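Local coordinates for LRA-12 (Uncultured bacterium, PDB 5AEB), which is a class B3 di-zinc metallo-beta-lactamase that hydrolyses beta-lactam antibiotics, carbapenems among them, at residues Y179-A184 with F220-A225; K193-V198 with K263-H268; Y36-Y41 with T54-S59; M105-D110 with G164-L169. All blocks are in the same frame, centred on the assembly; numbering follows the deposited sequence.

Overall arrangement
Interactions 1, 3 and 4 are buried, whereas interaction 2 lies at the surface, about 28 Å from interaction 1 between centres. Interactions 1 and 4 share one beta sheet: strands 166-173 and 178-184 are neighbours in it, and Ile183 N lies 2.7 Å from Phe168 O. Interaction 3 reaches interaction 1 through Tyr41 OH, 2.6 Å from Ala225 O. The chemistry follows location. Regular backbone hydrogen bonds dominate interaction 1; aromatic packing at a helix end makes interaction 2; apolar and sulfur contacts between loops beside the zinc ligands make interaction 3. In interaction 4, carboxylates, a glycine and a water join the two sheets.

Interaction 1. Residues Y179-A184 with F220-A225; sequences YRILIA and FDIWVA
Arg180 O takes two backbone N-H groups from the start of the partner segment: Asp221 N at 2.8 Å and Ile222 N at 3.2 Å from Arg180 O. Asp221 also returns a bond: its OD2 accepts from Arg180 N at 2.8 Å, with a nearly straight N-H...O angle of 169°. Asp221 CG lies beside its own backbone N (chi1 -63°), which places the carboxylate where OD2 can receive that N-H on its anti side. Beyond this clasp a parallel ladder continues through Leu182 N to Ile222 O, Val224 N to Leu182 O, and Ala184 N to Val224 O, the last at 2.7 Å. On one face Ile181 CD1 folds over Ile222 CB at 3.6 Å and Ile183 CG1 rests on Val224 CG2. On the other, Leu182 CB stands over the Phe220 ring, 4.2 Å from its centroid, a CH-pi contact. Arg180 turns its guanidinium away to a salt bridge with Asp171. Strands 178-184 and 222-225 are joined by helix 204-216 as a beta-alpha-beta unit; strand 166-173 flanks 178-184 on its other edge, and Tyr254 of helix 251-267 meets Phe220 and Trp223 edge-to-face.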
loop_
_atom_site.group_PDB
_atom_site.type_symbol
_atom_site.label_atom_id
_atom_site.label_comp_id
_atom_site.label_asym_id
_atom_site.label_seq_id
_atom_site.Cartn_x
_atom_site.Cartn_y
_atom_site.Cartn_z
ATOM N N TYR A 179 10.150 -8.866 -14.376
ATOM C CA TYR A 179 10.323 -8.838 -12.912
ATOM C C TYR A 179 9.030 -9.200 -12.189
ATOM O O TYR A 179 7.938 -8.739 -12.553
ATOM C CB TYR A 179 10.745 -7.461 -12.409
ATOM C CG TYR A 179 12.048 -6.958 -12.947
ATOM C CD1 TYR A 179 13.233 -7.290 -12.327
ATOM C CD2 TYR A 179 12.093 -6.146 -14.088
ATOM C CE1 TYR A 179 14.448 -6.826 -12.814
ATOM C CE2 TYR A 179 13.305 -5.684 -14.597
ATOM C CZ TYR A 179 14.481 -6.030 -13.937
ATOM O OH TYR A 179 15.709 -5.601 -14.375
ATOM N N ARG A 180 9.166 -10.020 -11.158
ATOM C CA ARG A 180 8.043 -10.353 -10.309
ATOM C C ARG A 180 8.086 -9.360 -9.129
ATOM O O ARG A 180 9.027 -9.351 -8.343
ATOM C CB ARG A 180 8.183 -11.823 -9.895
ATOM C CG ARG A 180 7.294 -12.290 -8.760
ATOM C CD ARG A 180 5.837 -12.432 -9.145
ATOM N NE ARG A 180 5.624 -13.176 -10.383
ATOM C CZ ARG A 180 5.263 -14.453 -10.469
ATOM N NH1 ARG A 180 5.095 -15.177 -9.376
ATOM N NH2 ARG A 180 5.085 -15.000 -11.671
ATOM N N ILE A 181 7.081 -8.505 -9.027
ATOM C CA ILE A 181 7.066 -7.451 -8.021
ATOM C C ILE A 181 6.052 -7.780 -6.913
ATOM O O ILE A 181 4.924 -8.129 -7.219
ATOM C CB ILE A 181 6.631 -6.113 -8.652
ATOM C CG1 ILE A 181 7.480 -5.776 -9.909
ATOM C CG2 ILE A 181 6.613 -5.008 -7.598
ATOM C CD1 ILE A 181 8.781 -5.072 -9.598
ATOM N N LEU A 182 6.477 -7.680 -5.648
ATOM C CA LEU A 182 5.579 -7.672 -4.480
ATOM C C LEU A 182 5.419 -6.264 -3.930
ATOM O O LEU A 182 6.405 -5.624 -3.498
ATOM C CB LEU A 182 6.143 -8.540 -3.361
ATOM C CG LEU A 182 5.383 -8.675 -2.031
ATOM C CD1 LEU A 182 4.001 -9.276 -2.214
ATOM C CD2 LEU A 182 6.213 -9.523 -1.097
ATOM N N ILE A 183 4.197 -5.758 -3.972
ATOM C CA ILE A 183 3.897 -4.528 -3.250
ATOM C C ILE A 183 3.373 -5.031 -1.927
ATOM O O ILE A 183 2.242 -5.497 -1.859
ATOM C CB ILE A 183 2.844 -3.675 -3.955
ATOM C CG1 ILE A 183 3.349 -3.258 -5.357
ATOM C CG2 ILE A 183 2.464 -2.483 -3.073
ATOM C CD1 ILE A 183 2.308 -2.529 -6.180
ATOM N N ALA A 184 4.216 -5.001 -0.889
ATOM C CA ALA A 184 3.872 -5.704 0.351
ATOM C C ALA A 184 3.311 -4.765 1.376
ATOM O O ALA A 184 3.808 -3.621 1.560
ATOM C CB ALA A 184 5.085 -6.426 0.940
ATOM N N PHE A 220 9.606 -13.414 -5.314
ATOM C CA PHE A 220 9.563 -12.213 -6.140
ATOM C C PHE A 220 11.027 -11.743 -6.342
ATOM O O PHE A 220 11.963 -12.174 -5.604
ATOM C CB PHE A 220 8.768 -11.109 -5.402
ATOM C CG PHE A 220 9.202 -10.938 -3.969
ATOM C CD1 PHE A 220 10.318 -10.154 -3.646
ATOM C CD2 PHE A 220 8.519 -11.600 -2.939
ATOM C CE1 PHE A 220 10.754 -10.046 -2.314
ATOM C CE2 PHE A 220 8.948 -11.477 -1.624
ATOM C CZ PHE A 220 10.066 -10.714 -1.303
ATOM N N ASP A 221 11.203 -10.846 -7.301
ATOM C CA ASP A 221 12.489 -10.254 -7.603
ATOM C C ASP A 221 12.647 -8.959 -6.808
ATOM O O ASP A 221 13.713 -8.688 -6.273
ATOM C CB ASP A 221 12.560 -9.978 -9.104
ATOM C CG ASP A 221 12.485 -11.265 -9.930
ATOM O OD1 ASP A 221 13.295 -12.193 -9.618
ATOM O OD2 ASP A 221 11.631 -11.380 -10.854
ATOM N N ILE A 222 11.557 -8.192 -6.720
ATOM C CA ILE A 222 11.521 -6.869 -6.097
ATOM C C ILE A 222 10.337 -6.758 -5.127
ATOM O O ILE A 222 9.218 -7.212 -5.427
ATOM C CB ILE A 222 11.407 -5.765 -7.187
ATOM C CG1 ILE A 222 12.686 -5.770 -8.064
ATOM C CG2 ILE A 222 11.056 -4.393 -6.587
ATOM C CD1 ILE A 222 12.573 -4.870 -9.276
ATOM N N TRP A 223 10.606 -6.221 -3.941
ATOM C CA TRP A 223 9.553 -5.923 -3.002
ATOM C C TRP A 223 9.582 -4.457 -2.691
ATOM O O TRP A 223 10.669 -3.823 -2.593
ATOM C CB TRP A 223 9.659 -6.747 -1.729
ATOM C CG TRP A 223 10.832 -6.421 -0.829
ATOM C CD1 TRP A 223 12.167 -6.739 -1.041
ATOM C CD2 TRP A 223 10.809 -5.720 0.471
ATOM N NE1 TRP A 223 12.940 -6.284 -0.017
ATOM C CE2 TRP A 223 12.191 -5.668 0.927
ATOM C CE3 TRP A 223 9.811 -5.152 1.267
ATOM C CZ2 TRP A 223 12.558 -5.060 2.133
ATOM C CZ3 TRP A 223 10.184 -4.558 2.481
ATOM C CH2 TRP A 223 11.529 -4.521 2.905
ATOM N N VAL A 224 8.400 -3.900 -2.564
ATOM C CA VAL A 224 8.271 -2.550 -2.053
ATOM C C VAL A 224 7.229 -2.597 -0.943
ATOM O O VAL A 224 6.571 -3.633 -0.747
ATOM C CB VAL A 224 7.864 -1.549 -3.159
ATOM C CG1 VAL A 224 8.945 -1.462 -4.238
ATOM C CG2 VAL A 224 6.532 -1.980 -3.756
ATOM N N ALA A 225 7.049 -1.489 -0.226
ATOM C CA ALA A 225 6.152 -1.518 0.928
ATOM C C ALA A 225 5.287 -0.262 1.010
ATOM O O ALA A 225 5.398 0.622 0.161
ATOM C CB ALA A 225 6.941 -1.769 2.220
#

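Interaction 2. Residues K193-V198 with K263-H268; sequences KKFSEV and KEYEKH
The C-terminal end of helix 251-267 meets a short 3-10 turn, 195-197, through an aromatic cluster of Phe195, Tyr265 and His268. Phe195 CE2 touches Tyr265 CD1 at 3.4 Å, rim against rim, with the ring planes 42° apart. His268 approaches the same phenyl ring obliquely, its ND1 3.5 Å from Phe195 CD2. The backbone of His268 also covers Phe195: its CA lies over one face, and its carbonyl O sits above the ring centre, 4.1 Å from the plane. This placement follows from the helix ending, since His268 is the first residue to leave helical geometry and has a positive phi of 89°, which swings the chain towards the 3-10 turn. The imidazole is fixed by His268 ND1, which donates to Tyr265 O at 2.8 Å, nearly in the ring plane; ND1 therefore carries a proton. At the imidazole edge, Lys194 CG lies 3.8 Å from His268 CD2, and the bent lysine chain passes on to place Lys194 CE 3.4 Å from Lys267 O. Helix 204-216 packs against the cluster, where Tyr208 meets Phe195 and touches Tyr265.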
loop_
_atom_site.group_PDB
_atom_site.type_symbol
_atom_site.label_atom_id
_atom_site.label_comp_id
_atom_site.label_asym_id
_atom_site.label_seq_id
_atom_site.Cartn_x
_atom_site.Cartn_y
_atom_site.Cartn_z
ATOM N N LYS A 193 -1.261 -2.835 23.308
ATOM C CA LYS A 193 -1.634 -3.907 24.234
ATOM C C LYS A 193 -1.472 -5.314 23.642
ATOM O O LYS A 193 -1.098 -5.467 22.478
ATOM C CB LYS A 193 -3.057 -3.680 24.781
ATOM C CG LYS A 193 -4.178 -3.677 23.742
ATOM C CD LYS A 193 -5.529 -3.355 24.376
ATOM C CE LYS A 193 -5.772 -1.857 24.473
ATOM N NZ LYS A 193 -6.726 -1.491 25.560
ATOM N N LYS A 194 -1.730 -6.327 24.470
ATOM C CA LYS A 194 -1.687 -7.733 24.075
ATOM C C LYS A 194 -2.836 -8.055 23.125
ATOM O O LYS A 194 -3.926 -7.480 23.253
ATOM C CB LYS A 194 -1.825 -8.625 25.316
ATOM C CG LYS A 194 -0.545 -9.267 25.816
ATOM C CD LYS A 194 0.422 -8.254 26.413
ATOM C CE LYS A 194 1.851 -8.787 26.403
ATOM N NZ LYS A 194 2.769 -7.698 26.823
ATOM N N PHE A 195 -2.606 -8.996 22.212
ATOM C CA PHE A 195 -3.630 -9.446 21.267
ATOM C C PHE A 195 -4.931 -9.846 21.944
ATOM O O PHE A 195 -6.025 -9.479 21.471
ATOM C CB PHE A 195 -3.123 -10.629 20.435
ATOM C CG PHE A 195 -2.094 -10.254 19.408
ATOM C CD1 PHE A 195 -2.276 -9.151 18.587
ATOM C CD2 PHE A 195 -0.963 -11.033 19.239
ATOM C CE1 PHE A 195 -1.329 -8.812 17.634
ATOM C CE2 PHE A 195 -0.017 -10.702 18.287
ATOM C CZ PHE A 195 -0.200 -9.594 17.479
ATOM N N SER A 196 -4.802 -10.578 23.052
ATOM C CA SER A 196 -5.947 -11.074 23.826
ATOM C C SER A 196 -6.873 -9.975 24.341
ATOM O O SER A 196 -8.016 -10.249 24.655
ATOM C CB SER A 196 -5.464 -11.927 25.001
ATOM O OG SER A 196 -4.852 -11.115 25.993
ATOM N N GLU A 197 -6.376 -8.747 24.425
ATOM C CA GLU A 197 -7.160 -7.621 24.908
ATOM C C GLU A 197 -7.752 -6.769 23.790
ATOM O O GLU A 197 -8.398 -5.777 24.061
ATOM C CB GLU A 197 -6.309 -6.743 25.824
ATOM C CG GLU A 197 -5.776 -7.469 27.049
ATOM C CD GLU A 197 -4.786 -6.637 27.833
ATOM O OE1 GLU A 197 -4.408 -5.547 27.352
ATOM O OE2 GLU A 197 -4.382 -7.072 28.936
ATOM N N VAL A 198 -7.515 -7.144 22.535
ATOM C CA VAL A 198 -8.065 -6.408 21.389
ATOM C C VAL A 198 -9.339 -7.122 21.006
ATOM O O VAL A 198 -9.340 -7.975 20.116
ATOM C CB VAL A 198 -7.116 -6.423 20.171
ATOM C CG1 VAL A 198 -7.630 -5.475 19.093
ATOM C CG2 VAL A 198 -5.686 -6.076 20.582
ATOM N N LYS A 263 9.231 -11.331 15.863
ATOM C CA LYS A 263 9.558 -11.081 17.279
ATOM C C LYS A 263 8.540 -10.139 17.936
ATOM O O LYS A 263 8.185 -10.303 19.113
ATOM C CB LYS A 263 10.960 -10.492 17.425
ATOM C CG LYS A 263 12.084 -11.350 16.840
ATOM C CD LYS A 263 11.938 -12.817 17.238
ATOM C CE LYS A 263 12.520 -13.764 16.206
ATOM N NZ LYS A 263 13.990 -13.571 16.054
ATOM N N GLU A 264 8.100 -9.141 17.164
ATOM C CA GLU A 264 7.108 -8.192 17.598
ATOM C C GLU A 264 5.777 -8.905 17.872
ATOM O O GLU A 264 5.151 -8.688 18.913
ATOM C CB GLU A 264 6.949 -7.102 16.547
ATOM C CG GLU A 264 6.103 -5.933 16.988
ATOM C CD GLU A 264 6.719 -5.203 18.147
ATOM O OE1 GLU A 264 6.737 -5.752 19.263
ATOM O OE2 GLU A 264 7.197 -4.076 17.946
ATOM N N TYR A 265 5.352 -9.750 16.932
ATOM C CA TYR A 265 4.168 -10.580 17.074
ATOM C C TYR A 265 4.207 -11.429 18.359
ATOM O O TYR A 265 3.199 -11.530 19.056
ATOM C CB TYR A 265 4.003 -11.465 15.836
ATOM C CG TYR A 265 3.131 -12.694 16.012
ATOM C CD1 TYR A 265 1.751 -12.585 16.074
ATOM C CD2 TYR A 265 3.690 -13.964 16.108
ATOM C CE1 TYR A 265 0.952 -13.697 16.220
ATOM C CE2 TYR A 265 2.892 -15.086 16.257
ATOM C CZ TYR A 265 1.525 -14.935 16.318
ATOM O OH TYR A 265 0.723 -16.033 16.462
ATOM N N GLU A 266 5.366 -12.010 18.659
ATOM C CA GLU A 266 5.583 -12.819 19.868
ATOM C C GLU A 266 5.412 -12.048 21.179
ATOM O O GLU A 266 4.828 -12.564 22.130
ATOM C CB GLU A 266 6.963 -13.499 19.832
ATOM C CG GLU A 266 7.016 -14.743 18.958
ATOM C CD GLU A 266 8.433 -15.184 18.617
ATOM O OE1 GLU A 266 9.343 -15.059 19.470
ATOM O OE2 GLU A 266 8.644 -15.679 17.488
ATOM N N LYS A 267 5.930 -10.833 21.235
ATOM C CA LYS A 267 5.707 -9.950 22.368
ATOM C C LYS A 267 4.220 -9.570 22.513
ATOM O O LYS A 267 3.736 -9.350 23.629
ATOM C CB LYS A 267 6.536 -8.677 22.192
ATOM C CG LYS A 267 8.033 -8.852 22.426
ATOM C CD LYS A 267 8.792 -7.576 22.083
ATOM C CE LYS A 267 10.176 -7.549 22.728
ATOM N NZ LYS A 267 11.062 -8.634 22.218
ATOM N N HIS A 268 3.549 -9.503 21.353
ATOM C CA HIS A 268 2.177 -9.012 21.092
ATOM C C HIS A 268 1.974 -7.497 20.766
ATOM O O HIS A 268 0.830 -7.071 20.698
ATOM C CB HIS A 268 1.136 -9.589 22.093
ATOM C CG HIS A 268 1.245 -11.099 22.336
ATOM N ND1 HIS A 268 1.685 -11.972 21.400
ATOM C CD2 HIS A 268 0.943 -11.878 23.482
ATOM C CE1 HIS A 268 1.664 -13.234 21.902
ATOM N NE2 HIS A 268 1.216 -13.176 23.180
#

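Interaction 3. Residues Y36-Y41 with T54-S59; sequences YDLACY and TGLAAS
Leu38 and Cys40 direct their side chains onto the backbone of residues 54-56, with Thr54 the third main contributor of buried surface. The contact joins two loops of the metallo-beta-lactamase fold: the one leading into strand 41-45 and the one between strand 48-52 and helix 60-69. Leu38 carries the apolar part. Its CG lies beside the backbone N (chi1 -49°) and the chain then runs extended, which brings CD1 to 3.8 Å from Gly55 CA and, equally, 3.8 Å from Leu56 CG. The two leucine side chains cross at about a right angle. Leu38 also touches Asp88 and His227, both ligands of the same zinc ion, so it packs directly beside the metal site; the adjacent Asp37 accepts from His227 ND1 in the second shell.

Thr54 presents its backbone, and its side chain turns the opposite way. Thr54 OG1 donates to Gly55 O at 3.0 Å and is also bonded to Ala92 N, which ties the loop to the start of helix 93-100. A water bridges the two chains, 3.0 Å from Ala39 O and 2.9 Å from Thr54 O. No direct hydrogen bond crosses between the segments. Instead, Cys40 SG stands almost straight above the face of the Thr54-Gly55 peptide, 3.4 Å from Thr54 C and 3.5 Å from Thr54 O.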
loop_
_atom_site.group_PDB
_atom_site.type_symbol
_atom_site.label_atom_id
_atom_site.label_comp_id
_atom_site.label_asym_id
_atom_site.label_seq_id
_atom_site.Cartn_x
_atom_site.Cartn_y
_atom_site.Cartn_z
ATOM N N TYR A 36 7.753 11.464 0.621
ATOM C CA TYR A 36 9.053 11.023 1.038
ATOM C C TYR A 36 8.941 9.696 1.822
ATOM O O TYR A 36 9.805 8.836 1.651
ATOM C CB TYR A 36 9.791 12.114 1.823
ATOM C CG TYR A 36 11.226 11.745 2.116
ATOM C CD1 TYR A 36 11.538 11.006 3.254
ATOM C CD2 TYR A 36 12.275 12.129 1.257
ATOM C CE1 TYR A 36 12.835 10.639 3.544
ATOM C CE2 TYR A 36 13.594 11.771 1.544
ATOM C CZ TYR A 36 13.863 11.019 2.689
ATOM O OH TYR A 36 15.134 10.619 3.025
ATOM N N ASP A 37 7.887 9.529 2.629
ATOM C CA ASP A 37 7.600 8.256 3.348
ATOM C C ASP A 37 6.277 7.519 3.019
ATOM O O ASP A 37 6.196 6.316 3.208
ATOM C CB ASP A 37 7.721 8.406 4.872
ATOM C CG ASP A 37 7.869 7.046 5.589
ATOM O OD1 ASP A 37 8.796 6.258 5.278
ATOM O OD2 ASP A 37 7.057 6.754 6.475
ATOM N N LEU A 38 5.240 8.213 2.544
ATOM C CA LEU A 38 3.991 7.508 2.188
ATOM C C LEU A 38 4.041 7.027 0.747
ATOM O O LEU A 38 4.013 7.809 -0.192
ATOM C CB LEU A 38 2.741 8.338 2.503
ATOM C CG LEU A 38 2.760 8.903 3.930
ATOM C CD1 LEU A 38 1.491 9.688 4.240
ATOM C CD2 LEU A 38 2.931 7.759 4.930
ATOM N N ALA A 39 4.141 5.717 0.585
ATOM C CA ALA A 39 4.450 5.121 -0.715
ATOM C C ALA A 39 3.186 4.957 -1.518
ATOM O O ALA A 39 2.202 4.353 -1.058
ATOM C CB ALA A 39 5.145 3.788 -0.534
ATOM N N CYS A 40 3.204 5.540 -2.709
ATOM C CA CYS A 40 2.120 5.414 -3.674
ATOM C C CYS A 40 2.753 4.985 -4.978
ATOM O O CYS A 40 3.880 5.411 -5.315
ATOM C CB CYS A 40 1.426 6.753 -3.869
ATOM S SG CYS A 40 0.884 7.442 -2.296
ATOM N N TYR A 41 2.026 4.163 -5.716
ATOM C CA TYR A 41 2.576 3.571 -6.914
ATOM C C TYR A 41 1.638 3.766 -8.075
ATOM O O TYR A 41 0.404 3.799 -7.900
ATOM C CB TYR A 41 2.855 2.079 -6.689
ATOM C CG TYR A 41 3.774 1.833 -5.512
ATOM C CD1 TYR A 41 5.155 1.979 -5.634
ATOM C CD2 TYR A 41 3.252 1.464 -4.272
ATOM C CE1 TYR A 41 5.997 1.762 -4.552
ATOM C CE2 TYR A 41 4.078 1.272 -3.179
ATOM C CZ TYR A 41 5.457 1.405 -3.326
ATOM O OH TYR A 41 6.270 1.195 -2.232
ATOM N N THR A 54 -2.823 6.401 -1.538
ATOM C CA THR A 54 -2.510 7.843 -1.538
ATOM C C THR A 54 -1.685 8.150 -0.265
ATOM O O THR A 54 -1.245 7.238 0.433
ATOM C CB THR A 54 -3.792 8.720 -1.540
ATOM O OG1 THR A 54 -4.428 8.637 -0.253
ATOM C CG2 THR A 54 -4.756 8.250 -2.589
ATOM N N GLY A 55 -1.417 9.423 -0.004
ATOM C CA GLY A 55 -0.817 9.812 1.274
ATOM C C GLY A 55 -1.933 10.339 2.157
ATOM O O GLY A 55 -3.048 9.795 2.126
ATOM N N LEU A 56 -1.638 11.397 2.927
ATOM C CA LEU A 56 -2.649 12.056 3.767
ATOM C C LEU A 56 -3.662 12.841 2.925
ATOM O O LEU A 56 -3.514 12.936 1.716
ATOM C CB LEU A 56 -1.969 12.998 4.774
ATOM C CG LEU A 56 -0.854 12.346 5.593
ATOM C CD1 LEU A 56 0.132 13.378 6.148
ATOM C CD2 LEU A 56 -1.458 11.480 6.695
ATOM N N ALA A 57 -4.659 13.445 3.581
ATOM C CA ALA A 57 -5.662 14.250 2.869
ATOM C C ALA A 57 -5.080 15.244 1.833
ATOM O O ALA A 57 -5.560 15.271 0.689
ATOM C CB ALA A 57 -6.627 14.934 3.840
ATOM N N ALA A 58 -4.024 15.983 2.194
ATOM C CA ALA A 58 -3.419 17.027 1.310
ATOM C C ALA A 58 -2.534 16.489 0.170
ATOM O O ALA A 58 -2.105 17.253 -0.709
ATOM C CB ALA A 58 -2.637 18.052 2.143
ATOM N N SER A 59 -2.273 15.178 0.171
ATOM C CA SER A 59 -1.388 14.542 -0.817
ATOM C C SER A 59 -1.943 14.487 -2.265
ATOM O O SER A 59 -1.193 14.208 -3.214
ATOM C CB SER A 59 -1.022 13.123 -0.353
ATOM O OG SER A 59 -2.165 12.262 -0.422
HETATM O O HOH W 1 0.731 5.364 1.389
#

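Interaction 4. Residues M105-D110 with G164-L169; sequences MADEGD and GSCSFL. With CO (cobalt (II) ion), chain G.
The carboxylates of Asp107 and Asp110 each turn a face to Gly164, whose backbone lies between them. Over one face of Asp107, Gly164 O sits close to the carboxylate carbon, 3.1 Å from Asp107 CG; because both are acceptors, Gly164 O and Asp107 OD2 make no hydrogen bond. Asp107 CG is anti to the backbone N (chi1 -173°), which turns one face of the group to the glycine. Its OD1 uses the anti lone pair to accept from Gly109 N at 2.9 Å, an Asx turn, while Cys166 CB approaches OD2 at 3.6 Å.

Above one face of the Asp110 carboxylate stand Gly164 N and CA. The bond from Gly164 N to Asp110 OD1, 3.0 Å long, is weak, with an N-H...O angle of 139° and a donor well above the plane. OD2 has better partners: a water 2.7 Å from Asp110 OD2 that also donates to Gly164 O, together with Thr162 OG1 and Ala85 N.

Glu108 points away from this contact. Its chain is extended beyond CG, and its carboxylate chelates the cobalt ion, with OE2 at 1.9 Å and OE1 at 2.4 Å from the metal; His141 binds the same ion. Strands 103-107 and 166-173 belong to the two different sheets of the metallo-beta-lactamase fold. Their ends meet here beside the zinc site, where Asp110 OD2 bonds to Ala85 N, between the zinc ligands Gln84 and His86.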
loop_
_atom_site.group_PDB
_atom_site.type_symbol
_atom_site.label_atom_id
_atom_site.label_comp_id
_atom_site.label_asym_id
_atom_site.label_seq_id
_atom_site.Cartn_x
_atom_site.Cartn_y
_atom_site.Cartn_z
ATOM N N MET A 105 -10.898 -0.854 -5.929
ATOM C CA MET A 105 -11.020 -2.252 -5.568
ATOM C C MET A 105 -10.346 -2.470 -4.233
ATOM O O MET A 105 -9.217 -2.035 -4.011
ATOM C CB MET A 105 -10.445 -3.148 -6.649
ATOM C CG MET A 105 -10.959 -2.765 -8.020
ATOM S SD MET A 105 -10.425 -3.957 -9.243
ATOM C CE MET A 105 -11.298 -3.320 -10.688
ATOM N N ALA A 106 -11.042 -3.138 -3.326
ATOM C CA ALA A 106 -10.525 -3.265 -1.970
ATOM C C ALA A 106 -10.712 -4.653 -1.373
ATOM O O ALA A 106 -11.718 -5.333 -1.629
ATOM C CB ALA A 106 -11.140 -2.190 -1.065
ATOM N N ASP A 107 -9.718 -5.071 -0.585
ATOM C CA ASP A 107 -9.827 -6.286 0.208
ATOM C C ASP A 107 -11.126 -6.161 1.017
ATOM O O ASP A 107 -11.331 -5.188 1.756
ATOM C CB ASP A 107 -8.606 -6.422 1.107
ATOM C CG ASP A 107 -8.541 -7.750 1.848
ATOM O OD1 ASP A 107 -9.552 -8.137 2.517
ATOM O OD2 ASP A 107 -7.461 -8.384 1.809
ATOM N N GLU A 108 -12.015 -7.132 0.836
ATOM C CA GLU A 108 -13.262 -7.181 1.588
ATOM C C GLU A 108 -13.096 -6.883 3.089
ATOM O O GLU A 108 -13.936 -6.220 3.665
ATOM C CB GLU A 108 -13.922 -8.538 1.431
ATOM C CG GLU A 108 -15.438 -8.499 1.606
ATOM C CD GLU A 108 -16.092 -9.784 1.110
ATOM O OE1 GLU A 108 -15.546 -10.885 1.315
ATOM O OE2 GLU A 108 -17.153 -9.732 0.509
ATOM N N GLY A 109 -12.029 -7.385 3.723
ATOM C CA GLY A 109 -11.818 -7.145 5.166
ATOM C C GLY A 109 -11.809 -5.669 5.573
ATOM O O GLY A 109 -12.021 -5.351 6.717
ATOM N N ASP A 110 -11.535 -4.754 4.642
ATOM C CA ASP A 110 -11.432 -3.346 4.982
ATOM C C ASP A 110 -12.596 -2.525 4.420
ATOM O O ASP A 110 -12.637 -1.302 4.609
ATOM C CB ASP A 110 -10.110 -2.773 4.481
ATOM C CG ASP A 110 -8.970 -2.883 5.508
ATOM O OD1 ASP A 110 -9.208 -3.213 6.702
ATOM O OD2 ASP A 110 -7.817 -2.620 5.101
ATOM N N GLY A 164 -8.327 -6.030 6.618
ATOM C CA GLY A 164 -8.223 -6.319 5.193
ATOM C C GLY A 164 -6.901 -5.895 4.566
ATOM O O GLY A 164 -6.830 -5.686 3.359
ATOM N N SER A 165 -5.848 -5.730 5.350
ATOM C CA SER A 165 -4.597 -5.324 4.719
ATOM C C SER A 165 -4.117 -6.434 3.763
ATOM O O SER A 165 -4.422 -7.636 3.948
ATOM C CB SER A 165 -3.526 -4.855 5.722
ATOM O OG SER A 165 -3.488 -5.641 6.896
ATOM N N CYS A 166 -3.385 -6.021 2.731
ATOM C CA CYS A 166 -3.123 -6.915 1.605
ATOM C C CYS A 166 -1.897 -6.479 0.825
ATOM O O CYS A 166 -1.445 -5.341 0.927
ATOM C CB CYS A 166 -4.351 -6.952 0.667
ATOM S SG CYS A 166 -4.742 -5.311 0.002
ATOM N N SER A 167 -1.366 -7.403 0.043
ATOM C CA SER A 167 -0.243 -7.120 -0.823
ATOM C C SER A 167 -0.693 -7.445 -2.267
ATOM O O SER A 167 -1.720 -8.120 -2.466
ATOM C CB SER A 167 0.926 -8.011 -0.403
ATOM O OG SER A 167 1.363 -7.686 0.913
ATOM N N PHE A 168 0.082 -6.984 -3.235
ATOM C CA PHE A 168 -0.144 -7.266 -4.631
ATOM C C PHE A 168 1.125 -7.832 -5.246
ATOM O O PHE A 168 2.217 -7.303 -5.075
ATOM C CB PHE A 168 -0.617 -6.031 -5.421
ATOM C CG PHE A 168 -1.828 -5.383 -4.840
ATOM C CD1 PHE A 168 -3.095 -5.830 -5.176
ATOM C CD2 PHE A 168 -1.697 -4.361 -3.909
ATOM C CE1 PHE A 168 -4.230 -5.245 -4.608
ATOM C CE2 PHE A 168 -2.804 -3.771 -3.347
ATOM C CZ PHE A 168 -4.078 -4.230 -3.682
ATOM N N LEU A 169 0.942 -8.935 -5.946
ATOM C CA LEU A 169 1.992 -9.638 -6.646
ATOM C C LEU A 169 1.683 -9.571 -8.151
ATOM O O LEU A 169 0.561 -9.916 -8.592
ATOM C CB LEU A 169 1.991 -11.093 -6.170
ATOM C CG LEU A 169 3.046 -12.105 -6.614
ATOM C CD1 LEU A 169 4.400 -11.668 -6.057
ATOM C CD2 LEU A 169 2.600 -13.470 -6.028
HETATM CO CO CO G . -16.883 -11.238 -0.659
HETATM O O HOH W 2 -7.122 -2.887 2.514
#